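Local structure of ABC transporter (Thermotoga maritima, 1JI0) at residues Gly44-Leu49 with Met162-Ser167. The protein binds ATP and probably hydrolyses it to power the uptake of branched-chain amino acids across the membrane, as the nucleotide-binding subunit of an ABC transporter. Residues are numbered along the deposited sequence; the frame is centred on the assembly and turned at random.
Sequences GKTTTL and MMDEPS. With ATP (adenosine-5'-triphosphate), chain B.
The Walker A and Walker B elements of the ATP site meet where the start of helix 45-52 faces the end of strand 160-164, and they touch through Thr46 and Asp164. Thr46 OG1 lies 2.4 Å from Asp164 OD2, so short that the bond is doubtful in detail, and ATP O2G crowds the same hydroxyl oxygen at 2.5 Å. Asp164 extends its carboxylate away from its backbone N (chi1 -166°) and lays it across the threonine side chain at about a right angle. One turn along the helix, Leu49 CD1 rests on Asp164 CB at 3.7 Å, while its other methyl faces the selenomethionine at Met162; Leu49 and Met162 also pack on Leu85 of the neighbouring strand 83-86.

On the phosphate side, Lys45 folds back through bends at chi3 and chi4 and brings NZ to 2.8 Å from ATP O1B. The same ammonium bonds to Gly39 O. A water bonded to both Lys45 NZ and Glu165 OE2 links these two atoms, which at 4.5 Å are too far apart for a salt bridge. Replacing Lys45 with a methionine would probably leave the beta-phosphate charge without its ammonium partner and break the water link to Glu165. The backbone helps too: Gly44 N makes a weak bond to ATP O1B at 3.4 Å. Phosphates gripped at a helix start, beside a strand ending in Asp164 with Glu165 just beyond it, are typical of the Walker A and Walker B elements of P-loop NTPases, here in the ABC form with a glutamate after the aspartate.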
# COMPACT_ATOMS: atom_id res chain seq x y z
N GLY A 44 -13.57 4.96 3.60
CA GLY A 44 -13.14 3.94 4.54
C GLY A 44 -11.88 3.22 4.10
O GLY A 44 -11.56 2.15 4.60
N LYS A 45 -11.15 3.82 3.17
CA LYS A 45 -9.93 3.22 2.64
C LYS A 45 -8.82 3.00 3.67
O LYS A 45 -8.26 1.91 3.76
CB LYS A 45 -9.40 4.08 1.48
CG LYS A 45 -10.36 4.20 0.31
CD LYS A 45 -9.76 5.00 -0.84
CE LYS A 45 -9.38 6.41 -0.42
NZ LYS A 45 -10.56 7.20 0.05
N THR A 46 -8.47 4.05 4.42
CA THR A 46 -7.42 3.96 5.44
C THR A 46 -7.86 3.03 6.56
O THR A 46 -7.04 2.30 7.13
CB THR A 46 -7.11 5.35 6.05
OG1 THR A 46 -6.49 6.17 5.06
CG2 THR A 46 -6.17 5.22 7.25
N THR A 47 -9.14 3.06 6.89
CA THR A 47 -9.67 2.21 7.94
C THR A 47 -9.47 0.75 7.54
O THR A 47 -9.07 -0.07 8.35
CB THR A 47 -11.17 2.49 8.18
OG1 THR A 47 -11.33 3.85 8.61
CG2 THR A 47 -11.73 1.57 9.26
N THR A 48 -9.71 0.44 6.26
CA THR A 48 -9.53 -0.92 5.79
C THR A 48 -8.10 -1.38 6.01
O THR A 48 -7.87 -2.47 6.54
CB THR A 48 -9.90 -1.06 4.30
OG1 THR A 48 -11.28 -0.75 4.13
CG2 THR A 48 -9.63 -2.47 3.79
N LEU A 49 -7.13 -0.55 5.61
CA LEU A 49 -5.72 -0.90 5.78
C LEU A 49 -5.35 -0.98 7.25
O LEU A 49 -4.53 -1.82 7.65
CB LEU A 49 -4.82 0.14 5.10
CG LEU A 49 -4.89 0.36 3.59
CD1 LEU A 49 -3.80 1.33 3.19
CD2 LEU A 49 -4.70 -0.95 2.85
N MSE A 162 1.52 -2.71 1.47
CA MSE A 162 0.31 -1.90 1.47
C MSE A 162 0.73 -0.43 1.44
O MSE A 162 1.69 -0.04 2.11
CB MSE A 162 -0.53 -2.18 2.72
CG MSE A 162 -0.90 -3.65 2.89
SE MSE A 162 -2.30 -3.98 4.17
CE MSE A 162 -3.80 -3.88 2.99
N MSE A 163 0.02 0.37 0.65
CA MSE A 163 0.34 1.78 0.51
C MSE A 163 -0.93 2.62 0.54
O MSE A 163 -1.88 2.35 -0.19
CB MSE A 163 1.09 2.01 -0.81
CG MSE A 163 2.31 1.12 -1.01
SE MSE A 163 3.20 1.45 -2.72
CE MSE A 163 3.13 -0.31 -3.46
N ASP A 164 -0.95 3.64 1.40
CA ASP A 164 -2.11 4.50 1.53
C ASP A 164 -1.84 5.83 0.85
O ASP A 164 -1.03 6.64 1.33
CB ASP A 164 -2.45 4.72 3.02
CG ASP A 164 -3.83 5.32 3.22
OD1 ASP A 164 -4.52 5.64 2.23
OD2 ASP A 164 -4.25 5.47 4.39
N GLU A 165 -2.52 6.05 -0.27
CA GLU A 165 -2.41 7.25 -1.07
C GLU A 165 -0.98 7.71 -1.29
O GLU A 165 -0.60 8.80 -0.89
CB GLU A 165 -3.23 8.37 -0.44
CG GLU A 165 -4.62 7.92 -0.07
CD GLU A 165 -5.66 8.94 -0.39
OE1 GLU A 165 -5.59 9.52 -1.50
OE2 GLU A 165 -6.56 9.18 0.44
N PRO A 166 -0.17 6.87 -1.95
CA PRO A 166 1.24 7.13 -2.25
C PRO A 166 1.47 8.40 -3.08
O PRO A 166 2.55 8.99 -3.03
CB PRO A 166 1.68 5.89 -3.03
CG PRO A 166 0.68 4.84 -2.63
CD PRO A 166 -0.60 5.60 -2.54
N SER A 167 0.47 8.81 -3.85
CA SER A 167 0.62 9.99 -4.70
C SER A 167 -0.07 11.25 -4.20
O SER A 167 -0.06 12.27 -4.89
CB SER A 167 0.11 9.68 -6.11
OG SER A 167 -1.30 9.59 -6.09
PG ATP B . -7.74 8.61 3.92
O1G ATP B . -7.39 9.96 3.43
O2G ATP B . -7.23 7.50 3.08
O3G ATP B . -7.58 8.46 5.41
PB ATP B . -10.33 7.23 3.73
O1B ATP B . -11.42 7.39 2.73
O2B ATP B . -9.53 6.02 3.70
O3B ATP B . -9.32 8.51 3.62
PA ATP B . -11.06 6.76 6.54
O1A ATP B . -9.74 6.79 7.19
O2A ATP B . -11.77 5.45 6.48
O3A ATP B . -10.98 7.48 5.11
O5' ATP B . -11.97 7.81 7.26
C5' ATP B . -13.31 8.04 6.83
C4' ATP B . -14.31 7.47 7.77
O4' ATP B . -14.19 8.22 9.02
C3' ATP B . -15.73 7.70 7.32
O3' ATP B . -16.47 6.47 7.43
C2' ATP B . -16.23 8.78 8.23
O2' ATP B . -17.63 8.73 8.47
C1' ATP B . -15.50 8.44 9.54
N9 ATP B . -15.44 9.53 10.59
C8 ATP B . -14.40 9.84 11.43
N7 ATP B . -14.62 10.83 12.26
C5 ATP B . -15.91 11.20 11.95
C6 ATP B . -16.78 12.21 12.48
N6 ATP B . -16.37 13.01 13.45
N1 ATP B . -18.03 12.35 11.96
C2 ATP B . -18.43 11.54 10.97
N3 ATP B . -17.72 10.55 10.38
C4 ATP B . -16.44 10.43 10.93
O HOH W 1 -8.93 9.92 0.06